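Local structure of Anapc5 protein (Xenopus laevis, 5BPZ) at residues A[151-154]-A[155-159]; A[103-106]-A[107-110]; A[31-34]-A[35-39]; A[48-51]-A[52-56]. The protein is a subunit of the anaphase-promoting complex (APC/C), a large ubiquitin ligase that drives cell-cycle progression. All blocks are in the same frame, centred on the assembly; numbering follows the deposited sequence.

Contact 1 (A[151-154]-A[155-159]); sequences KLYT and SLQQY. With EDO (1,2-ethanediol), chain B.
Gln157 lies across one face of the Tyr153 ring, one turn further along helix 146-164. Its CG makes the CH-pi contact, 4.2 Å from the centroid of the Tyr153 ring and 22° off the ring normal, displaced toward the rim. Beyond CG the extended chain carries the amide across the ring toward its CE2 edge: CD of Gln157 comes within 3.5 Å of CE2 of Tyr153, and the amide plane is inclined 31° to the ring rather than stacked flat on it. With Tyr153 CG anti to the backbone N (chi1 -179°) and Gln157 CG anti to its own carbonyl carbon, both chains leave the same flank of the helix. Their polar ends then go to consecutive carbonyls at the end of helix 85-99, Tyr153 OH to Met98 O and Gln157 NE2 to Ala99 O. Leu156 meets the ring obliquely, its CD2 4.2 Å from CD1 of Tyr153.

On another flank, Ser155 turns its hydroxyl back along the helix, and OG donates to Lys151 O at 2.7 Å. The same oxygen takes the helical bond from Ser155 N at 3.1 Å, which arrives from well above the carbonyl plane. At the far end, 1,2-ethanediol O1 lies over a face of the Tyr159 ring and donates to Tyr159 O. The chemistry is therefore divided: a ring and an amide pack together while bonding a neighbouring helix end, and a serine doubles the grip on one carbonyl.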
loop_
_atom_site.group_PDB
_atom_site.type_symbol
_atom_site.label_atom_id
_atom_site.label_comp_id
_atom_site.label_asym_id
_atom_site.label_seq_id
_atom_site.Cartn_x
_atom_site.Cartn_y
_atom_site.Cartn_z
ATOM N N LYS A 151 11.254 -13.351 -0.223
ATOM C CA LYS A 151 12.037 -12.356 0.529
ATOM C C LYS A 151 11.271 -11.031 0.654
ATOM O O LYS A 151 11.513 -10.277 1.596
ATOM C CB LYS A 151 13.445 -12.131 -0.078
ATOM C CG LYS A 151 14.345 -13.372 -0.178
ATOM C CD LYS A 151 14.768 -13.946 1.169
ATOM C CE LYS A 151 15.335 -15.337 1.024
ATOM N NZ LYS A 151 15.579 -15.968 2.346
ATOM N N LEU A 152 10.318 -10.770 -0.269
ATOM C CA LEU A 152 9.474 -9.577 -0.212
ATOM C C LEU A 152 8.428 -9.723 0.896
ATOM O O LEU A 152 8.205 -8.773 1.655
ATOM C CB LEU A 152 8.819 -9.281 -1.571
ATOM C CG LEU A 152 7.842 -8.097 -1.635
ATOM C CD1 LEU A 152 8.539 -6.766 -1.312
ATOM C CD2 LEU A 152 7.131 -8.061 -2.973
ATOM N N TYR A 153 7.810 -10.913 1.004
ATOM C CA TYR A 153 6.820 -11.192 2.040
ATOM C C TYR A 153 7.438 -11.184 3.441
ATOM O O TYR A 153 6.804 -10.671 4.362
ATOM C CB TYR A 153 6.049 -12.501 1.768
ATOM C CG TYR A 153 5.001 -12.790 2.821
ATOM C CD1 TYR A 153 3.877 -11.976 2.956
ATOM C CD2 TYR A 153 5.174 -13.822 3.742
ATOM C CE1 TYR A 153 2.938 -12.199 3.960
ATOM C CE2 TYR A 153 4.240 -14.055 4.751
ATOM C CZ TYR A 153 3.131 -13.232 4.864
ATOM O OH TYR A 153 2.211 -13.445 5.856
ATOM N N THR A 154 8.669 -11.722 3.603
ATOM C CA THR A 154 9.344 -11.717 4.910
ATOM C C THR A 154 9.690 -10.272 5.300
ATOM O O THR A 154 9.445 -9.876 6.442
ATOM C CB THR A 154 10.530 -12.706 4.984
ATOM O OG1 THR A 154 11.603 -12.262 4.154
ATOM C CG2 THR A 154 10.132 -14.150 4.643
ATOM N N SER A 155 10.172 -9.469 4.321
ATOM C CA SER A 155 10.482 -8.040 4.485
ATOM C C SER A 155 9.243 -7.280 4.948
ATOM O O SER A 155 9.360 -6.368 5.766
ATOM C CB SER A 155 10.974 -7.434 3.172
ATOM O OG SER A 155 12.241 -7.959 2.816
ATOM N N LEU A 156 8.061 -7.666 4.419
ATOM C CA LEU A 156 6.772 -7.070 4.748
ATOM C C LEU A 156 6.384 -7.378 6.187
ATOM O O LEU A 156 5.888 -6.492 6.890
ATOM C CB LEU A 156 5.689 -7.536 3.763
ATOM C CG LEU A 156 4.260 -7.053 4.030
ATOM C CD1 LEU A 156 4.100 -5.566 3.732
ATOM C CD2 LEU A 156 3.281 -7.871 3.249
ATOM N N GLN A 157 6.588 -8.633 6.612
ATOM C CA GLN A 157 6.320 -9.065 7.984
ATOM C C GLN A 157 7.198 -8.282 8.963
ATOM O O GLN A 157 6.672 -7.787 9.949
ATOM C CB GLN A 157 6.545 -10.562 8.137
ATOM C CG GLN A 157 5.482 -11.405 7.447
ATOM C CD GLN A 157 5.776 -12.866 7.633
ATOM O OE1 GLN A 157 6.850 -13.356 7.274
ATOM N NE2 GLN A 157 4.830 -13.592 8.206
ATOM N N GLN A 158 8.509 -8.108 8.654
ATOM C CA GLN A 158 9.467 -7.340 9.473
ATOM C C GLN A 158 9.092 -5.856 9.506
ATOM O O GLN A 158 9.257 -5.208 10.537
ATOM C CB GLN A 158 10.901 -7.484 8.935
ATOM C CG GLN A 158 11.532 -8.855 9.137
ATOM C CD GLN A 158 12.869 -8.978 8.437
ATOM O OE1 GLN A 158 12.985 -8.847 7.208
ATOM N NE2 GLN A 158 13.909 -9.280 9.201
ATOM N N TYR A 159 8.622 -5.318 8.366
ATOM C CA TYR A 159 8.173 -3.927 8.211
ATOM C C TYR A 159 7.012 -3.672 9.156
ATOM O O TYR A 159 7.038 -2.687 9.883
ATOM C CB TYR A 159 7.743 -3.671 6.754
ATOM C CG TYR A 159 7.383 -2.236 6.415
ATOM C CD1 TYR A 159 8.365 -1.251 6.343
ATOM C CD2 TYR A 159 6.087 -1.895 6.028
ATOM C CE1 TYR A 159 8.052 0.054 5.971
ATOM C CE2 TYR A 159 5.769 -0.597 5.620
ATOM C CZ TYR A 159 6.754 0.377 5.610
ATOM O OH TYR A 159 6.460 1.662 5.238
HETATM C C1 EDO B . 8.229 0.280 10.576
HETATM O O1 EDO B . 7.746 -0.133 9.324
HETATM C C2 EDO B . 7.242 1.186 11.306
HETATM O O2 EDO B . 7.828 1.679 12.478
#

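Contact 2 (A[103-106]-A[107-110])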
loop_
_atom_site.group_PDB
_atom_site.type_symbol
_atom_site.label_atom_id
_atom_site.label_comp_id
_atom_site.label_asym_id
_atom_site.label_seq_id
_atom_site.Cartn_x
_atom_site.Cartn_y
_atom_site.Cartn_z
ATOM N N LEU A 103 2.142 -16.133 2.798
ATOM C CA LEU A 103 2.632 -15.586 1.527
ATOM C C LEU A 103 1.487 -15.374 0.532
ATOM O O LEU A 103 1.444 -14.328 -0.107
ATOM C CB LEU A 103 3.757 -16.461 0.926
ATOM C CG LEU A 103 4.170 -16.215 -0.547
ATOM C CD1 LEU A 103 4.754 -14.810 -0.759
ATOM C CD2 LEU A 103 5.151 -17.260 -1.016
ATOM N N LYS A 104 0.535 -16.339 0.459
ATOM C CA LYS A 104 -0.655 -16.292 -0.407
ATOM C C LYS A 104 -1.484 -15.008 -0.240
ATOM O O LYS A 104 -2.072 -14.542 -1.214
ATOM C CB LYS A 104 -1.540 -17.546 -0.228
ATOM C CG LYS A 104 -2.086 -17.767 1.188
ATOM C CD LYS A 104 -3.077 -18.922 1.250
ATOM C CE LYS A 104 -3.623 -19.142 2.642
ATOM N NZ LYS A 104 -4.662 -18.141 3.004
ATOM N N ASP A 105 -1.516 -14.442 0.987
ATOM C CA ASP A 105 -2.264 -13.225 1.307
ATOM C C ASP A 105 -1.689 -11.991 0.622
ATOM O O ASP A 105 -2.453 -11.102 0.245
ATOM C CB ASP A 105 -2.402 -13.040 2.824
ATOM C CG ASP A 105 -3.238 -14.128 3.472
ATOM O OD1 ASP A 105 -4.410 -14.305 3.061
ATOM O OD2 ASP A 105 -2.722 -14.814 4.375
ATOM N N MET A 106 -0.350 -11.958 0.423
ATOM C CA MET A 106 0.328 -10.876 -0.290
ATOM C C MET A 106 0.059 -11.029 -1.792
ATOM O O MET A 106 -0.261 -10.043 -2.446
ATOM C CB MET A 106 1.837 -10.864 0.015
ATOM C CG MET A 106 2.554 -9.625 -0.522
ATOM S SD MET A 106 4.359 -9.645 -0.379
ATOM C CE MET A 106 4.772 -11.011 -1.545
ATOM N N GLU A 107 0.144 -12.275 -2.318
ATOM C CA GLU A 107 -0.112 -12.632 -3.724
ATOM C C GLU A 107 -1.565 -12.326 -4.116
ATOM O O GLU A 107 -1.811 -11.841 -5.224
ATOM C CB GLU A 107 0.197 -14.121 -3.981
ATOM C CG GLU A 107 1.600 -14.555 -3.585
ATOM C CD GLU A 107 1.910 -16.019 -3.824
ATOM O OE1 GLU A 107 1.190 -16.882 -3.271
ATOM O OE2 GLU A 107 2.899 -16.304 -4.536
ATOM N N GLN A 108 -2.518 -12.607 -3.202
ATOM C CA GLN A 108 -3.947 -12.351 -3.387
ATOM C C GLN A 108 -4.228 -10.844 -3.411
ATOM O O GLN A 108 -5.130 -10.417 -4.126
ATOM C CB GLN A 108 -4.769 -13.044 -2.294
ATOM C CG GLN A 108 -6.266 -13.132 -2.591
ATOM C CD GLN A 108 -7.054 -13.699 -1.436
ATOM O OE1 GLN A 108 -6.583 -13.765 -0.291
ATOM N NE2 GLN A 108 -8.285 -14.107 -1.709
ATOM N N PHE A 109 -3.463 -10.045 -2.638
ATOM C CA PHE A 109 -3.609 -8.585 -2.637
ATOM C C PHE A 109 -3.240 -8.033 -4.020
ATOM O O PHE A 109 -3.948 -7.171 -4.542
ATOM C CB PHE A 109 -2.770 -7.906 -1.529
ATOM C CG PHE A 109 -2.648 -6.401 -1.711
ATOM C CD1 PHE A 109 -3.742 -5.567 -1.501
ATOM C CD2 PHE A 109 -1.463 -5.833 -2.166
ATOM C CE1 PHE A 109 -3.644 -4.189 -1.719
ATOM C CE2 PHE A 109 -1.365 -4.452 -2.378
ATOM C CZ PHE A 109 -2.458 -3.641 -2.154
ATOM N N PHE A 110 -2.129 -8.530 -4.595
ATOM C CA PHE A 110 -1.638 -8.133 -5.914
ATOM C C PHE A 110 -2.608 -8.508 -7.034
ATOM O O PHE A 110 -2.810 -7.696 -7.939
ATOM C CB PHE A 110 -0.223 -8.684 -6.170
ATOM C CG PHE A 110 0.867 -7.804 -5.599
ATOM C CD1 PHE A 110 1.305 -6.678 -6.286
ATOM C CD2 PHE A 110 1.444 -8.093 -4.368
ATOM C CE1 PHE A 110 2.303 -5.856 -5.752
ATOM C CE2 PHE A 110 2.449 -7.277 -3.839
ATOM C CZ PHE A 110 2.867 -6.162 -4.531
#
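Met106 and Phe110, one turn apart on helix 103-114, form the close-packed side of this contact. They lie side by side and point the same way, with Met106 CG 4.1 Å from CE2 of Phe110. The Phe110 ring also sets its edge toward the backbone: its CD2 is 3.2 Å from Met106 O, which lies near the plane of the ring. That carbonyl accepts the helical bond from Phe110 N and a weak one from Phe109 N. Phe109 CD2 sits over the rim of one face of the Phe110 ring. Other helices close over this side: Met106 packs on Ile35 and Tyr153, Phe109 on Leu38 and Met98, and Phe110 stacks with Tyr141.

The polar side is looser. Glu107 folds back along the helix, its CG anti to the carbonyl carbon (chi1 -55°), which carries the carboxylate back over Leu103 and Lys104; there its CD lies 4.0 Å from Leu103 CG and OE1 is 3.5 Å from Lys104 CA. Asp105 and Gln108 run alongside each other with their carboxylate and amide planes 32° apart, yet OD1 of Asp105 and OE1 of Gln108 stay 4.0 Å apart. The firmer partner of Asp105 is the backbone N of Glu102, which donates to OD2, whereas its salt bridge to Lys104 NZ through OD1 is long, 3.8 Å. Thus the helix is amphipathic: sulfur and aromatic carbon fill its inner side, while on the outer one charged groups hold each other only distantly and an aspartate accepts the backbone N-H of Glu102, three residues back.

Contact 3 (A[31-34]-A[35-39])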
loop_
_atom_site.group_PDB
_atom_site.type_symbol
_atom_site.label_atom_id
_atom_site.label_comp_id
_atom_site.label_asym_id
_atom_site.label_seq_id
_atom_site.Cartn_x
_atom_site.Cartn_y
_atom_site.Cartn_z
ATOM N N THR A 31 8.968 -2.740 -2.607
ATOM C CA THR A 31 9.334 -2.850 -1.192
ATOM C C THR A 31 8.077 -2.854 -0.297
ATOM O O THR A 31 7.015 -2.442 -0.773
ATOM C CB THR A 31 10.273 -1.691 -0.786
ATOM O OG1 THR A 31 9.641 -0.445 -1.069
ATOM C CG2 THR A 31 11.653 -1.765 -1.440
ATOM N N PRO A 32 8.175 -3.252 1.008
ATOM C CA PRO A 32 6.989 -3.184 1.894
ATOM C C PRO A 32 6.345 -1.788 2.001
ATOM O O PRO A 32 5.129 -1.705 2.175
ATOM C CB PRO A 32 7.512 -3.671 3.245
ATOM C CG PRO A 32 8.775 -4.391 2.957
ATOM C CD PRO A 32 9.357 -3.778 1.730
ATOM N N TYR A 33 7.134 -0.699 1.860
ATOM C CA TYR A 33 6.592 0.666 1.855
ATOM C C TYR A 33 5.692 0.869 0.618
ATOM O O TYR A 33 4.602 1.441 0.735
ATOM C CB TYR A 33 7.714 1.728 1.864
ATOM C CG TYR A 33 7.211 3.112 1.512
ATOM C CD1 TYR A 33 6.494 3.870 2.434
ATOM C CD2 TYR A 33 7.399 3.640 0.237
ATOM C CE1 TYR A 33 5.988 5.122 2.101
ATOM C CE2 TYR A 33 6.890 4.893 -0.109
ATOM C CZ TYR A 33 6.199 5.636 0.833
ATOM O OH TYR A 33 5.692 6.868 0.509
ATOM N N LYS A 34 6.175 0.419 -0.564
ATOM C CA LYS A 34 5.463 0.537 -1.844
ATOM C C LYS A 34 4.149 -0.244 -1.799
ATOM O O LYS A 34 3.152 0.241 -2.320
ATOM C CB LYS A 34 6.336 0.060 -3.021
ATOM C CG LYS A 34 7.593 0.895 -3.261
ATOM C CD LYS A 34 7.402 1.983 -4.306
ATOM C CE LYS A 34 8.684 2.314 -5.040
ATOM N NZ LYS A 34 9.690 2.975 -4.167
ATOM N N ILE A 35 4.145 -1.425 -1.132
ATOM C CA ILE A 35 2.969 -2.290 -0.922
ATOM C C ILE A 35 1.943 -1.527 -0.078
ATOM O O ILE A 35 0.752 -1.500 -0.405
ATOM C CB ILE A 35 3.390 -3.638 -0.266
ATOM C CG1 ILE A 35 4.184 -4.517 -1.270
ATOM C CG2 ILE A 35 2.177 -4.399 0.284
ATOM C CD1 ILE A 35 4.966 -5.750 -0.613
ATOM N N SER A 36 2.429 -0.867 0.976
ATOM C CA SER A 36 1.632 -0.055 1.893
ATOM C C SER A 36 0.968 1.127 1.169
ATOM O O SER A 36 -0.175 1.476 1.461
ATOM C CB SER A 36 2.507 0.401 3.052
ATOM O OG SER A 36 3.071 -0.734 3.690
ATOM N N VAL A 37 1.661 1.693 0.175
ATOM C CA VAL A 37 1.139 2.775 -0.669
ATOM C C VAL A 37 0.023 2.221 -1.582
ATOM O O VAL A 37 -1.018 2.862 -1.734
ATOM C CB VAL A 37 2.259 3.516 -1.435
ATOM C CG1 VAL A 37 1.676 4.523 -2.424
ATOM C CG2 VAL A 37 3.195 4.224 -0.453
ATOM N N LEU A 38 0.216 1.004 -2.120
ATOM C CA LEU A 38 -0.791 0.316 -2.934
ATOM C C LEU A 38 -2.039 0.054 -2.094
ATOM O O LEU A 38 -3.137 0.306 -2.569
ATOM C CB LEU A 38 -0.244 -1.001 -3.525
ATOM C CG LEU A 38 0.877 -0.883 -4.563
ATOM C CD1 LEU A 38 1.468 -2.246 -4.865
ATOM C CD2 LEU A 38 0.388 -0.206 -5.873
ATOM N N VAL A 39 -1.864 -0.406 -0.830
ATOM C CA VAL A 39 -2.935 -0.653 0.156
ATOM C C VAL A 39 -3.680 0.682 0.384
ATOM O O VAL A 39 -4.911 0.709 0.370
ATOM C CB VAL A 39 -2.367 -1.235 1.487
ATOM C CG1 VAL A 39 -3.383 -1.146 2.624
ATOM C CG2 VAL A 39 -1.885 -2.677 1.305
#
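Tyr33 has one face of its ring overlapped by CG2 of Val37, a CH-pi contact between residues i and i+4 in the first turns of helix 32-46, whose opening turns lie at the middle of this all-helical domain. The methyl stands 3.9 Å from the ring centroid, 23° off the normal and shifted toward the rim at the hydroxyl end, so that its shortest approach, 3.6 Å, is to CZ of Tyr33. Val37 has CG1 anti to the backbone N (chi1 173°), which leaves CG2 directed back toward the preceding turn and onto the ring. The phenol oxygen continues past the methyl to bond Leu65 O, fixing the outer end of the ring.

Thr31 occupies the N-cap position. Its OG1 is hydrogen-bonded to Asp70 OD2, while its carbonyl receives Ile35 N at 3.1 Å and has CG1 of Ile35 at 3.5 Å. Lys34 NZ has only a long, weak ionic approach to Asp70 OD1, outside the two segments. Around the turn, helices 85-99, 103-114, 129-142 and 146-164 all supply side chains: Ile35 rests on Met98, Ser36 on Ile95, Leu38 on Phe110, Val37 on Phe133 and Pro32 on Tyr159. Within this largely apolar setting the buried hydroxyl of Ser36 is satisfied by its own helix. Ser36 OG donates to Pro32 O at 2.7 Å, and Ser36 N reaches that oxygen at 3.1 Å from the opposite face of the carbonyl plane.

Contact 4 (A[48-51]-A[52-56])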
loop_
_atom_site.group_PDB
_atom_site.type_symbol
_atom_site.label_atom_id
_atom_site.label_comp_id
_atom_site.label_asym_id
_atom_site.label_seq_id
_atom_site.Cartn_x
_atom_site.Cartn_y
_atom_site.Cartn_z
ATOM N N THR A 48 -16.187 4.559 1.665
ATOM C CA THR A 48 -17.628 4.805 1.544
ATOM C C THR A 48 -18.083 6.101 2.258
ATOM O O THR A 48 -19.251 6.466 2.163
ATOM C CB THR A 48 -18.412 3.593 2.094
ATOM O OG1 THR A 48 -18.116 3.461 3.485
ATOM C CG2 THR A 48 -18.097 2.283 1.354
ATOM N N LYS A 49 -17.175 6.779 2.978
ATOM C CA LYS A 49 -17.520 7.956 3.781
ATOM C C LYS A 49 -17.179 9.298 3.134
ATOM O O LYS A 49 -17.512 10.341 3.703
ATOM C CB LYS A 49 -16.906 7.846 5.184
ATOM C CG LYS A 49 -17.445 6.651 5.974
ATOM C CD LYS A 49 -16.889 6.615 7.375
ATOM C CE LYS A 49 -17.340 5.382 8.114
ATOM N NZ LYS A 49 -16.730 5.299 9.466
ATOM N N ILE A 50 -16.576 9.286 1.936
ATOM C CA ILE A 50 -16.270 10.505 1.183
ATOM C C ILE A 50 -16.746 10.369 -0.260
ATOM O O ILE A 50 -16.832 9.259 -0.793
ATOM C CB ILE A 50 -14.792 10.987 1.297
ATOM C CG1 ILE A 50 -13.821 10.049 0.562
ATOM C CG2 ILE A 50 -14.363 11.231 2.768
ATOM C CD1 ILE A 50 -12.535 10.711 0.192
ATOM N N SER A 51 -17.083 11.497 -0.879
ATOM C CA SER A 51 -17.578 11.541 -2.250
ATOM C C SER A 51 -16.454 11.257 -3.255
ATOM O O SER A 51 -15.269 11.367 -2.909
ATOM C CB SER A 51 -18.169 12.920 -2.527
ATOM O OG SER A 51 -17.154 13.905 -2.510
ATOM N N LEU A 52 -16.826 10.953 -4.507
ATOM C CA LEU A 52 -15.863 10.731 -5.590
ATOM C C LEU A 52 -15.015 12.013 -5.853
ATOM O O LEU A 52 -13.808 11.920 -6.089
ATOM C CB LEU A 52 -16.584 10.267 -6.864
ATOM C CG LEU A 52 -15.705 9.831 -8.045
ATOM C CD1 LEU A 52 -14.718 8.704 -7.647
ATOM C CD2 LEU A 52 -16.554 9.432 -9.225
ATOM N N VAL A 53 -15.639 13.193 -5.745
ATOM C CA VAL A 53 -14.946 14.469 -5.895
ATOM C C VAL A 53 -13.830 14.611 -4.823
ATOM O O VAL A 53 -12.687 14.915 -5.168
ATOM C CB VAL A 53 -15.964 15.646 -5.925
ATOM C CG1 VAL A 53 -15.318 16.975 -5.557
ATOM C CG2 VAL A 53 -16.636 15.738 -7.291
ATOM N N GLU A 54 -14.160 14.337 -3.544
ATOM C CA GLU A 54 -13.231 14.390 -2.405
ATOM C C GLU A 54 -12.103 13.370 -2.594
ATOM O O GLU A 54 -10.967 13.654 -2.241
ATOM C CB GLU A 54 -13.960 14.149 -1.066
ATOM C CG GLU A 54 -14.935 15.247 -0.662
ATOM C CD GLU A 54 -15.773 14.926 0.567
ATOM O OE1 GLU A 54 -16.690 14.075 0.471
ATOM O OE2 GLU A 54 -15.506 15.525 1.634
ATOM N N LYS A 55 -12.417 12.201 -3.180
ATOM C CA LYS A 55 -11.446 11.135 -3.475
ATOM C C LYS A 55 -10.433 11.614 -4.506
ATOM O O LYS A 55 -9.252 11.318 -4.372
ATOM C CB LYS A 55 -12.154 9.883 -4.011
ATOM C CG LYS A 55 -12.741 9.001 -2.928
ATOM C CD LYS A 55 -13.485 7.819 -3.518
ATOM C CE LYS A 55 -14.161 7.048 -2.427
ATOM N NZ LYS A 55 -14.916 5.879 -2.956
ATOM N N ARG A 56 -10.904 12.358 -5.532
ATOM C CA ARG A 56 -10.061 12.903 -6.590
ATOM C C ARG A 56 -9.095 13.952 -6.031
ATOM O O ARG A 56 -7.919 13.953 -6.405
ATOM C CB ARG A 56 -10.904 13.399 -7.779
ATOM C CG ARG A 56 -11.643 12.228 -8.465
ATOM C CD ARG A 56 -12.030 12.450 -9.914
ATOM N NE ARG A 56 -13.005 13.525 -10.052
ATOM C CZ ARG A 56 -14.257 13.375 -10.470
ATOM N NH1 ARG A 56 -14.708 12.180 -10.835
ATOM N NH2 ARG A 56 -15.063 14.422 -10.548
#
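Hydrogen bonds between Ser51 and Glu54 dominate this contact, and they run in both directions. Ser51 N donates to Glu54 OE1 at 2.9 Å, almost straight with an N-H...O angle of 175°, meeting the oxygen on its anti side and 26° out of the carboxylate plane. In return Glu54 N donates to Ser51 OG at 3.2 Å. The serine hydroxyl is turned in between its own N and carbonyl carbon (chi1 67°), which brings OG to the N-H of Glu54; it also lies 3.0 Å from Glu54 OE1. One further backbone bond, Lys55 N to Ser51 O, starts the regular helical pattern.

Van der Waals contact comes from Ile50, just outside the cap. Its CD1 lies 3.6 Å from CG of Lys55, the two chains crossing at a slant.

Charge enters at two points. The carboxylate of Glu54, with Ile50 CB beside its OE1, sits at the N-terminal end of helix 52-67, where the helix dipole would favour a negative group, and the extended Lys55 chain carries NZ back to Ser45 O near the end of helix 32-46. The reciprocal serine-glutamate pair is the classic capping box.

How the contacts relate
Contacts 1, 2 and 3 touch one another through their inward-facing side chains, whereas contact 4 stands apart. Helix 146-164 touches helix 103-114 where Tyr153 CD1 lies 3.7 Å from Met106 CB, and it touches the start of helix 32-46 where Tyr159 CG lies 3.5 Å from Pro32 CB. Contacts 2 and 3 join through Phe109 CZ, 3.5 Å from Val39 N. Contact 3, its centre about 3 Å from that of the chain, thus borders both others. Contact 4 caps the next helix after that of contact 3, yet their nearest atoms are about 12 Å apart. The 1,2-ethanediol at contact 1, probably from the crystallisation liquor, also bonds Leu73 N.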